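Local coordinates for 1-carboxybiuret hydrolase subunit AtzE (Pseudomonas sp., PDB 6C62), which hydrolyses 1-carboxybiuret to urea-1,3-dicarboxylate and ammonia, a step in the degradation of the herbicide atrazine, at residues 289-293 with 356-361; 297-302 with 402-406; 142-146 with 376-380. One frame throughout, in Å; residues are numbered along the deposited sequence.

In the fold
All three contacts lie in one amidase-family chain. Contacts 1 and 2, centres about 13 Å apart, touch where Trp291 CZ2 packs on Val404 CA; helix 294-312 follows loop 289-293 and carries residues 297-302. Contact 3 stands about 34 Å from contact 1 and about 26 Å from contact 2 between centres. Along the chain 142-146 comes first and 376-380 falls between 356-361 and 402-406, so contact 1 lies between them and contact 2 interleaves with both. Contact 1 includes the end of strand 288-289, outermost in the mixed sheet within this chain; the side chains of Gln402 and Ile146, in contacts 2 and 3, lie about 9 and 11 Å from that of Ser174, the probable nucleophile.

Contact 1: residues 289-293 with 356-361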
# COMPACT_ATOMS: atom_id res chain seq x y z
N VAL A 289 -0.50 -23.97 -20.69
CA VAL A 289 -0.51 -23.68 -19.26
C VAL A 289 -1.61 -22.59 -19.02
O VAL A 289 -1.72 -21.63 -19.80
CB VAL A 289 0.84 -23.06 -18.86
CG1 VAL A 289 0.87 -22.64 -17.41
CG2 VAL A 289 1.94 -24.01 -19.14
N MET A 290 -2.39 -22.73 -17.95
CA MET A 290 -3.36 -21.68 -17.58
C MET A 290 -2.71 -20.71 -16.59
O MET A 290 -2.15 -21.10 -15.61
CB MET A 290 -4.65 -22.28 -17.03
CG MET A 290 -5.27 -23.25 -18.06
SD MET A 290 -5.67 -22.47 -19.69
CE MET A 290 -7.31 -21.93 -19.19
N TRP A 291 -2.80 -19.43 -16.89
CA TRP A 291 -2.37 -18.36 -15.99
C TRP A 291 -3.49 -18.22 -14.96
O TRP A 291 -4.68 -18.26 -15.32
CB TRP A 291 -2.18 -17.09 -16.80
CG TRP A 291 -1.64 -15.90 -16.04
CD1 TRP A 291 -2.38 -14.99 -15.39
CD2 TRP A 291 -0.30 -15.47 -15.96
NE1 TRP A 291 -1.58 -14.02 -14.88
CE2 TRP A 291 -0.29 -14.30 -15.20
CE3 TRP A 291 0.90 -15.97 -16.44
CZ2 TRP A 291 0.85 -13.60 -14.92
CZ3 TRP A 291 2.07 -15.29 -16.14
CH2 TRP A 291 2.05 -14.10 -15.39
N PRO A 292 -3.15 -18.11 -13.67
CA PRO A 292 -4.24 -17.97 -12.69
C PRO A 292 -5.07 -16.65 -12.80
O PRO A 292 -4.50 -15.54 -12.84
CB PRO A 292 -3.47 -18.03 -11.36
CG PRO A 292 -2.18 -17.35 -11.69
CD PRO A 292 -1.84 -18.00 -13.01
N ASP A 293 -6.38 -16.77 -12.85
CA ASP A 293 -7.30 -15.65 -12.73
C ASP A 293 -6.96 -14.50 -13.68
O ASP A 293 -6.98 -13.33 -13.28
CB ASP A 293 -7.27 -15.08 -11.29
CG ASP A 293 -7.77 -16.07 -10.24
OD1 ASP A 293 -8.59 -16.95 -10.58
OD2 ASP A 293 -7.35 -15.96 -9.06
N LYS A 356 -0.44 -16.58 -6.30
CA LYS A 356 -0.75 -17.58 -7.34
C LYS A 356 0.22 -17.52 -8.51
O LYS A 356 0.61 -18.53 -9.08
CB LYS A 356 -2.17 -17.41 -7.85
CG LYS A 356 -3.27 -17.73 -6.82
CD LYS A 356 -4.62 -17.58 -7.46
CE LYS A 356 -5.70 -18.06 -6.54
NZ LYS A 356 -6.93 -18.21 -7.37
N VAL A 357 0.61 -16.31 -8.92
CA VAL A 357 1.58 -16.16 -9.97
C VAL A 357 2.98 -16.68 -9.56
O VAL A 357 3.63 -17.40 -10.34
CB VAL A 357 1.62 -14.70 -10.53
CG1 VAL A 357 2.76 -14.52 -11.51
CG2 VAL A 357 0.29 -14.40 -11.23
N ASN A 358 3.46 -16.31 -8.39
CA ASN A 358 4.74 -16.86 -7.89
C ASN A 358 4.70 -18.41 -7.77
O ASN A 358 5.70 -19.07 -8.05
CB ASN A 358 5.16 -16.21 -6.55
CG ASN A 358 5.65 -14.77 -6.75
OD1 ASN A 358 6.33 -14.46 -7.72
ND2 ASN A 358 5.35 -13.89 -5.80
N ALA A 359 3.56 -18.96 -7.40
CA ALA A 359 3.39 -20.41 -7.33
C ALA A 359 3.42 -21.06 -8.71
O ALA A 359 4.06 -22.10 -8.89
CB ALA A 359 2.12 -20.81 -6.56
N LEU A 360 2.78 -20.44 -9.70
CA LEU A 360 2.81 -20.89 -11.09
C LEU A 360 4.25 -20.99 -11.58
O LEU A 360 4.61 -21.98 -12.22
CB LEU A 360 2.10 -19.89 -12.02
CG LEU A 360 2.13 -20.32 -13.51
CD1 LEU A 360 1.39 -21.60 -13.69
CD2 LEU A 360 1.44 -19.27 -14.34
N PHE A 361 5.07 -19.98 -11.28
CA PHE A 361 6.47 -20.01 -11.69
C PHE A 361 7.42 -20.93 -10.92
O PHE A 361 8.58 -21.02 -11.25
CB PHE A 361 7.05 -18.61 -11.78
CG PHE A 361 6.67 -17.90 -13.02
CD1 PHE A 361 7.26 -18.25 -14.23
CD2 PHE A 361 5.74 -16.88 -13.00
CE1 PHE A 361 6.92 -17.58 -15.42
CE2 PHE A 361 5.41 -16.23 -14.19
CZ PHE A 361 5.99 -16.59 -15.41
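Lys356 NZ donates to Asp293 OD2 at 2.8 Å, a salt bridge that closes one end of the contact. The ammonium group comes in on the syn side of the carboxylate oxygen, 29° out of the carboxylate plane. The Lys356 chain is extended beyond CG, and the aliphatic part runs past the Pro292 ring in the opposite direction, with Lys356 CB 3.8 Å from Pro292 CB. The same methylene chain therefore packs on the proline and delivers the charge to the aspartate.

Deeper in, Leu360 and Val357 both meet the proline and the indole. The two methyls of Leu360 divide their work: CD1 meets Val289 CG1 at 3.9 Å, whereas CD2 lies 3.8 Å from Pro292 CD and also touches Trp291 CE3. With CG of Leu360 anti to its backbone nitrogen (chi1 179°), the branch reaches across to the loop. Val357 CG2 comes obliquely to the CZ2 side of the six-membered ring, 3.8 Å from Trp291 CZ2, and Phe361 CE2 comes within 4.0 Å of Trp291 CZ3. Pro292 CD sits over one face of the indole, offset toward the rim. The indole nitrogen NE1 is hydrogen-bonded to Tyr353 OH, which ties the ring to the preceding turn of the helix. Replacing Trp291 by an alanine would probably open a gap beside Val357, Leu360 and Phe361 and leave Tyr353 OH without its indole partner.

The loop 289-293 connects strand 288-289, outermost in the large mixed sheet within this chain, to helix 294-312, and packs here against the C-terminal end of helix 340-360. Val289 is hydrogen-bonded through its backbone to Val259 and Gly261, while Val289, Leu360 and Phe361 all rest on Leu367, so the end of the helix packs on side chains of both strand 288-289 and strand 366-370.

Contact 2: residues 297-302 with 402-406; sequences GRAAAF and QPVSF
Apolar packing comes from Phe406, which lies against the alanines of residues 297-302 of helix 294-312. The phenyl ring has one face against the helix backbone: Ala301 N stands 3.8 Å above the ring plane, over its centre. The methyls reach different parts of the ring, Ala301 CB lying 3.6 Å from Phe406 CD1 and Ala300 CB 3.6 Å from Phe406 CE2. Gly297 lies against Pro403 CA and the Phe406 ring. The short segments' axes approach to 8.0 Å at an angle of 71°, and small residues are consistent with this closeness.

Polar interactions gather at the amide of Gln402. Its CG, anti to the backbone nitrogen, touches Ala301 CB, and the extended chain lays the amide along the helix, OE1 by Arg298 and NE2 by the Phe302 backbone. Arg298 NE gives Gln402 OE1 a weak hydrogen bond of 3.3 Å, strongly bent at 122°, with the guanidinium and amide planes 76° apart. A water completes the link: it donates to Gln402 OE1 at 2.9 Å and accepts from Arg298 NH2 at 3.1 Å. The same carbonyl oxygen also borders the edge of the Phe302 ring.

Beyond the pair, Pro403 O and Phe406 O accept hydrogen bonds from Tyr353 and Arg350 of helix 340-360. The arrangement is a close helix-helix crossing in which Gly297, Ala300 and Ala301 of one helix receive the larger Gln402 and Phe406 of the other, set near the probable catalytic centre of this amidase: Gln402 lies about 9 Å, side chain to side chain, from Ser174, the acyl-ester nucleophile by similarity.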
# COMPACT_ATOMS: atom_id res chain seq x y z
N GLY A 297 -7.23 -10.56 -12.98
CA GLY A 297 -5.97 -9.82 -12.91
C GLY A 297 -6.05 -8.54 -13.75
O GLY A 297 -5.69 -7.47 -13.29
N ARG A 298 -6.58 -8.64 -14.97
CA ARG A 298 -6.81 -7.48 -15.79
C ARG A 298 -7.78 -6.50 -15.12
O ARG A 298 -7.54 -5.26 -15.14
CB ARG A 298 -7.31 -7.84 -17.19
CG ARG A 298 -7.80 -6.57 -17.96
CD ARG A 298 -7.98 -6.79 -19.40
NE ARG A 298 -8.39 -5.55 -20.02
CZ ARG A 298 -9.65 -5.10 -20.13
NH1 ARG A 298 -10.70 -5.81 -19.69
NH2 ARG A 298 -9.85 -3.94 -20.70
N ALA A 299 -8.87 -7.04 -14.57
CA ALA A 299 -9.89 -6.25 -13.97
C ALA A 299 -9.33 -5.40 -12.80
O ALA A 299 -9.58 -4.20 -12.72
CB ALA A 299 -11.06 -7.11 -13.54
N ALA A 300 -8.57 -6.04 -11.93
CA ALA A 300 -7.97 -5.38 -10.80
C ALA A 300 -6.95 -4.33 -11.22
O ALA A 300 -6.95 -3.23 -10.65
CB ALA A 300 -7.31 -6.40 -9.91
N ALA A 301 -6.11 -4.65 -12.23
CA ALA A 301 -5.19 -3.68 -12.77
C ALA A 301 -5.93 -2.44 -13.30
O ALA A 301 -5.52 -1.29 -13.09
CB ALA A 301 -4.35 -4.25 -13.84
N PHE A 302 -7.04 -2.69 -13.97
CA PHE A 302 -7.83 -1.66 -14.60
C PHE A 302 -8.41 -0.73 -13.57
O PHE A 302 -8.34 0.51 -13.71
CB PHE A 302 -8.92 -2.29 -15.47
CG PHE A 302 -9.58 -1.36 -16.42
CD1 PHE A 302 -10.50 -0.49 -15.99
CD2 PHE A 302 -9.28 -1.38 -17.76
CE1 PHE A 302 -11.11 0.42 -16.84
CE2 PHE A 302 -9.92 -0.52 -18.66
CZ PHE A 302 -10.84 0.39 -18.18
N GLN A 402 -2.02 -6.62 -19.84
CA GLN A 402 -2.48 -6.10 -18.57
C GLN A 402 -2.44 -7.09 -17.38
O GLN A 402 -2.03 -6.71 -16.30
CB GLN A 402 -3.86 -5.43 -18.74
CG GLN A 402 -4.28 -4.58 -17.55
CD GLN A 402 -5.28 -3.49 -17.87
OE1 GLN A 402 -5.98 -3.57 -18.87
NE2 GLN A 402 -5.30 -2.41 -17.08
N PRO A 403 -2.79 -8.36 -17.60
CA PRO A 403 -2.69 -9.33 -16.45
C PRO A 403 -1.24 -9.56 -15.98
O PRO A 403 -1.02 -9.82 -14.81
CB PRO A 403 -3.23 -10.64 -17.06
CG PRO A 403 -4.05 -10.22 -18.28
CD PRO A 403 -3.37 -8.99 -18.80
N VAL A 404 -0.28 -9.43 -16.86
CA VAL A 404 1.10 -9.81 -16.57
C VAL A 404 1.89 -8.73 -15.81
O VAL A 404 2.57 -9.01 -14.81
CB VAL A 404 1.84 -10.16 -17.90
CG1 VAL A 404 3.28 -10.54 -17.60
CG2 VAL A 404 1.09 -11.27 -18.66
N SER A 405 1.75 -7.48 -16.23
CA SER A 405 2.33 -6.37 -15.49
C SER A 405 1.73 -6.18 -14.08
O SER A 405 2.38 -5.65 -13.22
CB SER A 405 2.24 -5.07 -16.33
OG SER A 405 1.02 -5.04 -16.98
N PHE A 406 0.52 -6.68 -13.86
CA PHE A 406 -0.12 -6.51 -12.56
C PHE A 406 0.60 -7.33 -11.46
O PHE A 406 0.70 -6.91 -10.31
CB PHE A 406 -1.58 -6.90 -12.66
CG PHE A 406 -2.38 -6.53 -11.45
CD1 PHE A 406 -2.36 -5.21 -10.97
CD2 PHE A 406 -3.12 -7.47 -10.77
CE1 PHE A 406 -3.05 -4.86 -9.80
CE2 PHE A 406 -3.79 -7.12 -9.61
CZ PHE A 406 -3.81 -5.82 -9.17
O HOH W 1 -7.17 -2.63 -21.35

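Contact 3: residues 142-146 with 376-380; sequences DTGRI and APAIG
Two nearly straight backbone hydrogen bonds join the segments: Ile379 N donates to Gly144 O at 2.9 Å, and Ile146 N to Pro377 O at 3.0 Å. The first donor is tilted 21° from the carbonyl plane of Gly144; the second lies nearly along the C=O axis of Pro377. Together they make Arg145 and Ala378 the partners of a single beta bridge. Pro377 O also takes a CA-H...O contact from Arg145 CA, 3.3 Å away.

Arg145 adds a side-chain link. Its CG is anti to the carbonyl carbon (chi1 -64°), and the chain continues extended to the guanidinium, whose NH1 reaches Ala376 O at 2.8 Å in a weak, bent hydrogen bond. Pro377 CA lies at the guanidinium edge, in its plane. On the same group, NE forms a salt bridge with Asp142 OD2, so the aspartate probably helps to position the arginine that reaches the other segment.

Asp142 also shapes the backbone. Residues 142-145 form a type I beta turn, and OD1 of Asp142 accepts from Gly144 N at 3.1 Å, making an Asx turn within it. The turn thereby presents Gly144 O to Ile379. Both segments are loops: 142-146 lies between strand 135-139 and helix 152-159, which follows the probable catalytic Ser150, and 376-380 leads toward strand 383-386.

Outside the polar core, Ile146 wedges between Pro377 and Ile379. Its CD1 lies 3.7 Å from Pro377 CD, while CG2 faces Ile379 CG1 at 3.9 Å. Ile379 CD1 reaches back over the turn to the carbonyl oxygens of Thr143 and Arg145. Farther out, Glu130 is touched by both isoleucines and accepts a hydrogen bond from Gly380 N, and Met424 packs on Asp142, Arg145 and Ala376.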
# COMPACT_ATOMS: atom_id res chain seq x y z
N ASP A 142 3.65 1.33 -41.95
CA ASP A 142 2.47 1.77 -42.70
C ASP A 142 1.92 2.97 -41.98
O ASP A 142 1.24 2.86 -40.92
CB ASP A 142 1.46 0.63 -42.77
CG ASP A 142 0.14 1.02 -43.48
OD1 ASP A 142 -0.15 2.21 -43.69
OD2 ASP A 142 -0.65 0.11 -43.79
N THR A 143 2.17 4.15 -42.57
CA THR A 143 1.90 5.38 -41.90
C THR A 143 0.44 5.75 -41.76
O THR A 143 0.16 6.73 -41.08
CB THR A 143 2.71 6.54 -42.46
OG1 THR A 143 2.38 6.74 -43.81
CG2 THR A 143 4.28 6.26 -42.35
N GLY A 144 -0.48 4.96 -42.32
CA GLY A 144 -1.90 5.13 -42.00
C GLY A 144 -2.31 4.33 -40.73
O GLY A 144 -3.47 4.38 -40.31
N ARG A 145 -1.36 3.62 -40.13
CA ARG A 145 -1.65 2.77 -38.95
C ARG A 145 -0.97 3.31 -37.68
O ARG A 145 0.02 4.04 -37.74
CB ARG A 145 -1.22 1.34 -39.25
CG ARG A 145 -2.04 0.71 -40.39
CD ARG A 145 -1.55 -0.65 -40.62
NE ARG A 145 -2.27 -1.37 -41.65
CZ ARG A 145 -3.47 -1.95 -41.50
NH1 ARG A 145 -4.18 -1.84 -40.37
NH2 ARG A 145 -3.99 -2.62 -42.51
N ILE A 146 -1.54 2.96 -36.55
CA ILE A 146 -0.98 3.40 -35.25
C ILE A 146 0.38 2.74 -34.96
O ILE A 146 0.65 1.61 -35.38
CB ILE A 146 -1.94 3.12 -34.08
CG1 ILE A 146 -2.11 1.64 -33.82
CG2 ILE A 146 -3.28 3.81 -34.29
CD1 ILE A 146 -2.84 1.32 -32.52
N ALA A 376 -1.24 -3.58 -35.97
CA ALA A 376 -1.65 -2.21 -35.86
C ALA A 376 -2.91 -1.87 -36.66
O ALA A 376 -2.93 -2.07 -37.86
CB ALA A 376 -0.51 -1.30 -36.26
N PRO A 377 -3.97 -1.37 -35.99
CA PRO A 377 -5.12 -0.89 -36.72
C PRO A 377 -4.89 0.51 -37.31
O PRO A 377 -3.84 1.17 -37.01
CB PRO A 377 -6.21 -0.89 -35.67
CG PRO A 377 -5.50 -0.66 -34.40
CD PRO A 377 -4.25 -1.47 -34.54
N ALA A 378 -5.82 0.93 -38.17
CA ALA A 378 -5.76 2.28 -38.77
C ALA A 378 -5.85 3.35 -37.68
O ALA A 378 -6.55 3.21 -36.71
CB ALA A 378 -6.94 2.48 -39.78
N ILE A 379 -5.15 4.45 -37.89
CA ILE A 379 -5.32 5.63 -37.11
C ILE A 379 -6.80 6.05 -37.17
O ILE A 379 -7.36 6.02 -38.22
CB ILE A 379 -4.42 6.75 -37.63
CG1 ILE A 379 -2.98 6.48 -37.17
CG2 ILE A 379 -4.91 8.15 -37.17
CD1 ILE A 379 -1.93 7.20 -37.98
N GLY A 380 -7.40 6.37 -36.02
CA GLY A 380 -8.81 6.73 -35.96
C GLY A 380 -9.80 5.61 -35.74
O GLY A 380 -11.04 5.82 -35.79